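Local coordinates for protein apoptosis regulator ced-9 (Caenorhabditis elegans, PDB 1OHU) that restrains programmed cell death by sequestering the caspase activator CED-4, which it releases when EGL-1 binds and inhibits it, at residues F64-I77 with G106-M118. The protein carries 3 engineered substitutions. Residues are numbered along the deposited sequence; the frame is centred on the assembly and turned at random.
Sequences FETFSEQLLAVPRI and GLISFGGFVAAKM. Engineered in segment 64-77: Ser68 (natural residue Cys).
Phe64 and Ser68 on helix 64-71 face Phe110 and Val114 on helix 106-118, the two axes passing 10.2 Å apart at a crossing angle of -62°. The Phe64 ring is a knob among Gly106, Ser109, Phe110 and Phe113. Phe110 turns its edge onto one face of that ring in a T-shaped pair, centroids 5.2 Å apart and planes at 69°, while Phe64 CB lies over a face of the Phe113 ring, 4.1 Å from its centroid. With CG anti to the backbone N (chi1 179°), the Phe110 ring reaches on toward the C-terminal end of helix 64-71, its CZ 3.5 Å from Phe67 CB. An alanine in place of Phe64 would remove the ring between Phe110 and Phe113 and is likely to open a gap beside Gly106 and Ser109. On the more exposed side of the contact, Lys117 NZ meets the syn lone pair of Glu65 OE1 in a 2.9 Å salt bridge; the engineered Ser68 has OG 3.4 Å from Lys117 CE. Farther along, Leu71 CD2 and Leu72 CD2 each pack on Val114 CG1, and Ile77 CD1 presses against selenomethionine Met118 CE. The aromatic cluster thus joins helix 44-71 to helix 101-118, which carries part of the predicted BH1 motif, within the all-helical Bcl-2 fold.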
ATOM      1  N   PHE A  64       5.232  -4.732 -11.344  1.00 30.21           N
ATOM      2  CA  PHE A  64       4.200  -5.184 -10.425  1.00 29.26           C
ATOM      3  C   PHE A  64       3.663  -6.536 -10.863  1.00 28.45           C
ATOM      4  O   PHE A  64       3.407  -7.400 -10.032  1.00 27.84           O
ATOM      5  CB  PHE A  64       3.065  -4.162 -10.350  1.00 27.28           C
ATOM      6  CG  PHE A  64       3.186  -3.210  -9.192  1.00 26.09           C
ATOM      7  CD1 PHE A  64       4.431  -2.919  -8.640  1.00 26.57           C
ATOM      8  CD2 PHE A  64       2.053  -2.607  -8.648  1.00 26.79           C
ATOM      9  CE1 PHE A  64       4.548  -2.042  -7.559  1.00 27.42           C
ATOM     10  CE2 PHE A  64       2.156  -1.727  -7.567  1.00 24.96           C
ATOM     11  CZ  PHE A  64       3.404  -1.446  -7.021  1.00 26.55           C
ATOM     12  N   GLU A  65       3.502  -6.728 -12.168  1.00 27.64           N
ATOM     13  CA  GLU A  65       2.993  -8.001 -12.668  1.00 28.51           C
ATOM     14  C   GLU A  65       3.941  -9.126 -12.269  1.00 28.34           C
ATOM     15  O   GLU A  65       3.506 -10.200 -11.834  1.00 29.84           O
ATOM     16  CB  GLU A  65       2.840  -7.969 -14.195  1.00 27.23           C
ATOM     17  CG  GLU A  65       1.665  -7.136 -14.722  1.00 31.18           C
ATOM     18  CD  GLU A  65       0.303  -7.558 -14.155  1.00 32.78           C
ATOM     19  OE1 GLU A  65       0.134  -8.734 -13.765  1.00 32.64           O
ATOM     20  OE2 GLU A  65      -0.615  -6.708 -14.115  1.00 36.15           O
ATOM     21  N   THR A  66       5.239  -8.866 -12.406  1.00 26.11           N
ATOM     22  CA  THR A  66       6.270  -9.846 -12.067  1.00 25.70           C
ATOM     23  C   THR A  66       6.279 -10.211 -10.590  1.00 25.12           C
ATOM     24  O   THR A  66       6.239 -11.387 -10.232  1.00 26.02           O
ATOM     25  CB  THR A  66       7.672  -9.326 -12.436  1.00 25.46           C
ATOM     26  OG1 THR A  66       7.782  -9.238 -13.862  1.00 25.41           O
ATOM     27  CG2 THR A  66       8.755 -10.258 -11.893  1.00 19.17           C
ATOM     28  N   PHE A  67       6.331  -9.198  -9.735  1.00 24.44           N
ATOM     29  CA  PHE A  67       6.358  -9.427  -8.298  1.00 23.90           C
ATOM     30  C   PHE A  67       5.131 -10.175  -7.780  1.00 24.08           C
ATOM     31  O   PHE A  67       5.238 -11.007  -6.887  1.00 22.59           O
ATOM     32  CB  PHE A  67       6.505  -8.095  -7.552  1.00 24.93           C
ATOM     33  CG  PHE A  67       7.803  -7.369  -7.834  1.00 27.05           C
ATOM     34  CD1 PHE A  67       8.973  -8.075  -8.106  1.00 26.54           C
ATOM     35  CD2 PHE A  67       7.859  -5.979  -7.795  1.00 28.46           C
ATOM     36  CE1 PHE A  67      10.179  -7.411  -8.337  1.00 30.58           C
ATOM     37  CE2 PHE A  67       9.059  -5.304  -8.022  1.00 30.39           C
ATOM     38  CZ  PHE A  67      10.223  -6.022  -8.294  1.00 29.52           C
ATOM     39  N   SER A  68       3.958  -9.881  -8.330  1.00 23.32           N
ATOM     40  CA  SER A  68       2.763 -10.557  -7.859  1.00 24.24           C
ATOM     41  C   SER A  68       2.773 -12.006  -8.339  1.00 24.37           C
ATOM     42  O   SER A  68       2.270 -12.898  -7.657  1.00 23.03           O
ATOM     43  CB  SER A  68       1.501  -9.818  -8.324  1.00 25.41           C
ATOM     44  OG  SER A  68       1.385  -9.819  -9.729  1.00 33.72           O
ATOM     45  N   GLU A  69       3.359 -12.256  -9.505  1.00 22.61           N
ATOM     46  CA  GLU A  69       3.434 -13.626  -9.981  1.00 24.01           C
ATOM     47  C   GLU A  69       4.431 -14.379  -9.110  1.00 23.47           C
ATOM     48  O   GLU A  69       4.325 -15.588  -8.948  1.00 22.85           O
ATOM     49  CB  GLU A  69       3.836 -13.683 -11.459  1.00 23.71           C
ATOM     50  CG  GLU A  69       2.687 -13.348 -12.399  1.00 28.17           C
ATOM     51  CD  GLU A  69       3.045 -13.487 -13.871  1.00 27.86           C
ATOM     52  OE1 GLU A  69       2.653 -12.594 -14.639  1.00 30.91           O
ATOM     53  OE2 GLU A  69       3.699 -14.478 -14.270  1.00 29.11           O
ATOM     54  N   GLN A  70       5.393 -13.658  -8.535  1.00 23.87           N
ATOM     55  CA  GLN A  70       6.380 -14.281  -7.650  1.00 24.12           C
ATOM     56  C   GLN A  70       5.709 -14.582  -6.314  1.00 26.16           C
ATOM     57  O   GLN A  70       5.843 -15.675  -5.758  1.00 25.16           O
ATOM     58  CB  GLN A  70       7.562 -13.346  -7.394  1.00 23.86           C
ATOM     59  CG  GLN A  70       8.417 -13.032  -8.627  1.00 25.10           C
ATOM     60  CD  GLN A  70       9.647 -12.218  -8.281  1.00 23.99           C
ATOM     61  OE1 GLN A  70       9.618 -11.387  -7.374  1.00 24.41           O
ATOM     62  NE2 GLN A  70      10.726 -12.439  -9.012  1.00 21.71           N
ATOM     63  N   LEU A  71       4.991 -13.590  -5.803  1.00 25.90           N
ATOM     64  CA  LEU A  71       4.292 -13.716  -4.533  1.00 28.32           C
ATOM     65  C   LEU A  71       3.240 -14.821  -4.572  1.00 29.77           C
ATOM     66  O   LEU A  71       3.001 -15.498  -3.573  1.00 31.18           O
ATOM     67  CB  LEU A  71       3.616 -12.395  -4.177  1.00 26.79           C
ATOM     68  CG  LEU A  71       3.210 -12.260  -2.711  1.00 28.73           C
ATOM     69  CD1 LEU A  71       4.471 -12.278  -1.855  1.00 28.02           C
ATOM     70  CD2 LEU A  71       2.447 -10.958  -2.492  1.00 26.12           C
ATOM     71  N   LEU A  72       2.618 -15.002  -5.734  1.00 31.10           N
ATOM     72  CA  LEU A  72       1.579 -16.009  -5.893  1.00 33.10           C
ATOM     73  C   LEU A  72       2.087 -17.339  -6.430  1.00 33.77           C
ATOM     74  O   LEU A  72       1.289 -18.217  -6.741  1.00 33.06           O
ATOM     75  CB  LEU A  72       0.481 -15.475  -6.811  1.00 30.99           C
ATOM     76  CG  LEU A  72      -0.051 -14.085  -6.443  1.00 32.23           C
ATOM     77  CD1 LEU A  72      -1.148 -13.690  -7.415  1.00 31.04           C
ATOM     78  CD2 LEU A  72      -0.573 -14.080  -5.008  1.00 31.25           C
ATOM     79  N   ALA A  73       3.409 -17.480  -6.544  1.00 35.02           N
ATOM     80  CA  ALA A  73       4.015 -18.715  -7.035  1.00 36.29           C
ATOM     81  C   ALA A  73       3.659 -19.875  -6.106  1.00 38.58           C
ATOM     82  O   ALA A  73       3.512 -21.013  -6.551  1.00 37.83           O
ATOM     83  CB  ALA A  73       5.530 -18.561  -7.124  1.00 35.96           C
ATOM     84  N   VAL A  74       3.536 -19.572  -4.816  1.00 39.69           N
ATOM     85  CA  VAL A  74       3.174 -20.565  -3.805  1.00 41.91           C
ATOM     86  C   VAL A  74       1.750 -20.266  -3.331  1.00 42.72           C
ATOM     87  O   VAL A  74       1.435 -19.134  -2.956  1.00 41.12           O
ATOM     88  CB  VAL A  74       4.125 -20.503  -2.590  1.00 41.77           C
ATOM     89  CG1 VAL A  74       3.750 -21.568  -1.575  1.00 41.57           C
ATOM     90  CG2 VAL A  74       5.562 -20.685  -3.050  1.00 42.80           C
ATOM     91  N   PRO A  75       0.872 -21.283  -3.338  1.00 43.74           N
ATOM     92  CA  PRO A  75      -0.523 -21.123  -2.911  1.00 43.77           C
ATOM     93  C   PRO A  75      -0.707 -20.398  -1.577  1.00 42.18           C
ATOM     94  O   PRO A  75      -1.506 -19.463  -1.482  1.00 43.46           O
ATOM     95  CB  PRO A  75      -1.041 -22.563  -2.879  1.00 44.57           C
ATOM     96  CG  PRO A  75       0.200 -23.368  -2.608  1.00 45.21           C
ATOM     97  CD  PRO A  75       1.193 -22.708  -3.525  1.00 45.21           C
ATOM     98  N   ARG A  76       0.025 -20.830  -0.555  1.00 38.61           N
ATOM     99  CA  ARG A  76      -0.061 -20.212   0.763  1.00 34.63           C
ATOM    100  C   ARG A  76       1.120 -19.262   0.947  1.00 33.65           C
ATOM    101  O   ARG A  76       2.272 -19.690   1.020  1.00 30.36           O
ATOM    102  CB  ARG A  76      -0.052 -21.283   1.843  1.00 34.56           C
ATOM    103  N   ILE A  77       0.820 -17.969   1.018  1.00 31.52           N
ATOM    104  CA  ILE A  77       1.840 -16.943   1.168  1.00 30.42           C
ATOM    105  C   ILE A  77       2.342 -16.843   2.598  1.00 30.48           C
ATOM    106  O   ILE A  77       1.553 -16.770   3.542  1.00 32.05           O
ATOM    107  CB  ILE A  77       1.293 -15.563   0.749  1.00 32.51           C
ATOM    108  CG1 ILE A  77       0.745 -15.638  -0.676  1.00 33.06           C
ATOM    109  CG2 ILE A  77       2.390 -14.507   0.854  1.00 30.85           C
ATOM    110  CD1 ILE A  77       0.028 -14.397  -1.113  1.00 36.31           C
ATOM    111  N   GLY A 106       4.952   2.383  -2.581  1.00 35.28           N
ATOM    112  CA  GLY A 106       5.091   1.200  -3.407  1.00 33.36           C
ATOM    113  C   GLY A 106       4.594  -0.050  -2.720  1.00 32.37           C
ATOM    114  O   GLY A 106       3.958  -0.895  -3.349  1.00 31.86           O
ATOM    115  N   LEU A 107       4.882  -0.177  -1.427  1.00 31.20           N
ATOM    116  CA  LEU A 107       4.443  -1.348  -0.666  1.00 28.58           C
ATOM    117  C   LEU A 107       2.919  -1.425  -0.565  1.00 28.00           C
ATOM    118  O   LEU A 107       2.332  -2.496  -0.740  1.00 25.35           O
ATOM    119  CB  LEU A 107       5.057  -1.330   0.738  1.00 27.47           C
ATOM    120  CG  LEU A 107       6.575  -1.509   0.802  1.00 26.80           C
ATOM    121  CD1 LEU A 107       7.046  -1.372   2.237  1.00 26.96           C
ATOM    122  CD2 LEU A 107       6.954  -2.863   0.246  1.00 27.69           C
ATOM    123  N   ILE A 108       2.285  -0.291  -0.275  1.00 26.04           N
ATOM    124  CA  ILE A 108       0.831  -0.248  -0.165  1.00 27.50           C
ATOM    125  C   ILE A 108       0.216  -0.453  -1.551  1.00 25.60           C
ATOM    126  O   ILE A 108      -0.723  -1.233  -1.714  1.00 23.69           O
ATOM    127  CB  ILE A 108       0.350   1.102   0.424  1.00 28.71           C
ATOM    128  CG1 ILE A 108       0.814   1.229   1.878  1.00 30.92           C
ATOM    129  CG2 ILE A 108      -1.163   1.193   0.355  1.00 29.09           C
ATOM    130  CD1 ILE A 108       0.323   2.480   2.585  1.00 30.54           C
ATOM    131  N   SER A 109       0.767   0.241  -2.545  1.00 23.19           N
ATOM    132  CA  SER A 109       0.287   0.136  -3.914  1.00 22.96           C
ATOM    133  C   SER A 109       0.354  -1.316  -4.389  1.00 22.02           C
ATOM    134  O   SER A 109      -0.608  -1.845  -4.954  1.00 21.16           O
ATOM    135  CB  SER A 109       1.130   1.015  -4.848  1.00 22.25           C
ATOM    136  OG  SER A 109       0.578   1.022  -6.157  1.00 22.47           O
ATOM    137  N   PHE A 110       1.495  -1.955  -4.158  1.00 21.95           N
ATOM    138  CA  PHE A 110       1.691  -3.340  -4.565  1.00 22.65           C
ATOM    139  C   PHE A 110       0.726  -4.263  -3.826  1.00 22.53           C
ATOM    140  O   PHE A 110       0.174  -5.186  -4.412  1.00 24.65           O
ATOM    141  CB  PHE A 110       3.125  -3.780  -4.283  1.00 23.49           C
ATOM    142  CG  PHE A 110       3.397  -5.208  -4.661  1.00 25.27           C
ATOM    143  CD1 PHE A 110       3.238  -5.628  -5.978  1.00 22.87           C
ATOM    144  CD2 PHE A 110       3.768  -6.141  -3.697  1.00 23.77           C
ATOM    145  CE1 PHE A 110       3.439  -6.965  -6.330  1.00 26.40           C
ATOM    146  CE2 PHE A 110       3.972  -7.474  -4.036  1.00 23.46           C
ATOM    147  CZ  PHE A 110       3.806  -7.890  -5.355  1.00 24.82           C
ATOM    148  N   GLY A 111       0.544  -4.009  -2.531  1.00 23.93           N
ATOM    149  CA  GLY A 111      -0.357  -4.819  -1.728  1.00 22.41           C
ATOM    150  C   GLY A 111      -1.761  -4.727  -2.287  1.00 21.00           C
ATOM    151  O   GLY A 111      -2.426  -5.742  -2.482  1.00 19.25           O
ATOM    152  N   GLY A 112      -2.209  -3.503  -2.555  1.00 19.07           N
ATOM    153  CA  GLY A 112      -3.541  -3.321  -3.105  1.00 19.05           C
ATOM    154  C   GLY A 112      -3.668  -4.016  -4.448  1.00 19.09           C
ATOM    155  O   GLY A 112      -4.682  -4.630  -4.748  1.00 20.48           O
ATOM    156  N   PHE A 113      -2.620  -3.904  -5.257  1.00 20.77           N
ATOM    157  CA  PHE A 113      -2.567  -4.505  -6.583  1.00 23.13           C
ATOM    158  C   PHE A 113      -2.741  -6.024  -6.523  1.00 22.10           C
ATOM    159  O   PHE A 113      -3.547  -6.598  -7.254  1.00 22.78           O
ATOM    160  CB  PHE A 113      -1.220  -4.180  -7.239  1.00 24.27           C
ATOM    161  CG  PHE A 113      -1.032  -4.813  -8.592  1.00 27.00           C
ATOM    162  CD1 PHE A 113      -1.667  -4.292  -9.712  1.00 28.01           C
ATOM    163  CD2 PHE A 113      -0.210  -5.929  -8.745  1.00 27.52           C
ATOM    164  CE1 PHE A 113      -1.486  -4.873 -10.969  1.00 29.31           C
ATOM    165  CE2 PHE A 113      -0.023  -6.513  -9.992  1.00 29.17           C
ATOM    166  CZ  PHE A 113      -0.664  -5.982 -11.110  1.00 29.42           C
ATOM    167  N   VAL A 114      -1.968  -6.670  -5.656  1.00 21.26           N
ATOM    168  CA  VAL A 114      -2.033  -8.121  -5.502  1.00 21.80           C
ATOM    169  C   VAL A 114      -3.373  -8.563  -4.904  1.00 20.25           C
ATOM    170  O   VAL A 114      -3.953  -9.555  -5.328  1.00 23.00           O
ATOM    171  CB  VAL A 114      -0.900  -8.629  -4.595  1.00 21.73           C
ATOM    172  CG1 VAL A 114      -0.913 -10.149  -4.562  1.00 25.00           C
ATOM    173  CG2 VAL A 114       0.434  -8.121  -5.111  1.00 25.87           C
ATOM    174  N   ALA A 115      -3.851  -7.830  -3.907  1.00 19.03           N
ATOM    175  CA  ALA A 115      -5.128  -8.151  -3.280  1.00 18.94           C
ATOM    176  C   ALA A 115      -6.207  -8.210  -4.359  1.00 19.27           C
ATOM    177  O   ALA A 115      -7.009  -9.138  -4.393  1.00 21.52           O
ATOM    178  CB  ALA A 115      -5.481  -7.096  -2.246  1.00 15.33           C
ATOM    179  N   ALA A 116      -6.216  -7.221  -5.251  1.00 19.18           N
ATOM    180  CA  ALA A 116      -7.206  -7.190  -6.327  1.00 21.10           C
ATOM    181  C   ALA A 116      -7.101  -8.412  -7.246  1.00 21.90           C
ATOM    182  O   ALA A 116      -8.093  -8.827  -7.839  1.00 24.03           O
ATOM    183  CB  ALA A 116      -7.058  -5.913  -7.134  1.00 21.98           C
ATOM    184  N   LYS A 117      -5.904  -8.982  -7.373  1.00 23.25           N
ATOM    185  CA  LYS A 117      -5.715 -10.170  -8.207  1.00 27.10           C
ATOM    186  C   LYS A 117      -6.198 -11.412  -7.470  1.00 28.64           C
ATOM    187  O   LYS A 117      -6.595 -12.388  -8.090  1.00 31.37           O
ATOM    188  CB  LYS A 117      -4.235 -10.385  -8.554  1.00 27.22           C
ATOM    189  CG  LYS A 117      -3.694  -9.606  -9.739  1.00 27.55           C
ATOM    190  CD  LYS A 117      -2.302 -10.141 -10.103  1.00 30.46           C
ATOM    191  CE  LYS A 117      -1.642  -9.342 -11.214  1.00 34.67           C
ATOM    192  NZ  LYS A 117      -2.332  -9.489 -12.521  1.00 36.21           N
HETATM  193  N   MSE A 118      -6.147 -11.365  -6.142  1.00 29.25           N
HETATM  194  CA  MSE A 118      -6.548 -12.486  -5.293  1.00 30.55           C
HETATM  195  C   MSE A 118      -8.049 -12.539  -5.042  1.00 29.99           C
HETATM  196  O   MSE A 118      -8.609 -13.604  -4.772  1.00 28.87           O
HETATM  197  CB  MSE A 118      -5.823 -12.394  -3.950  1.00 28.48           C
HETATM  198  CG  MSE A 118      -4.300 -12.416  -4.060  1.00 33.63           C
HETATM  199 SE   MSE A 118      -3.468 -12.006  -2.370  1.00 36.99          SE
HETATM  200  CE  MSE A 118      -3.323 -13.801  -1.698  1.00 39.03           C
TER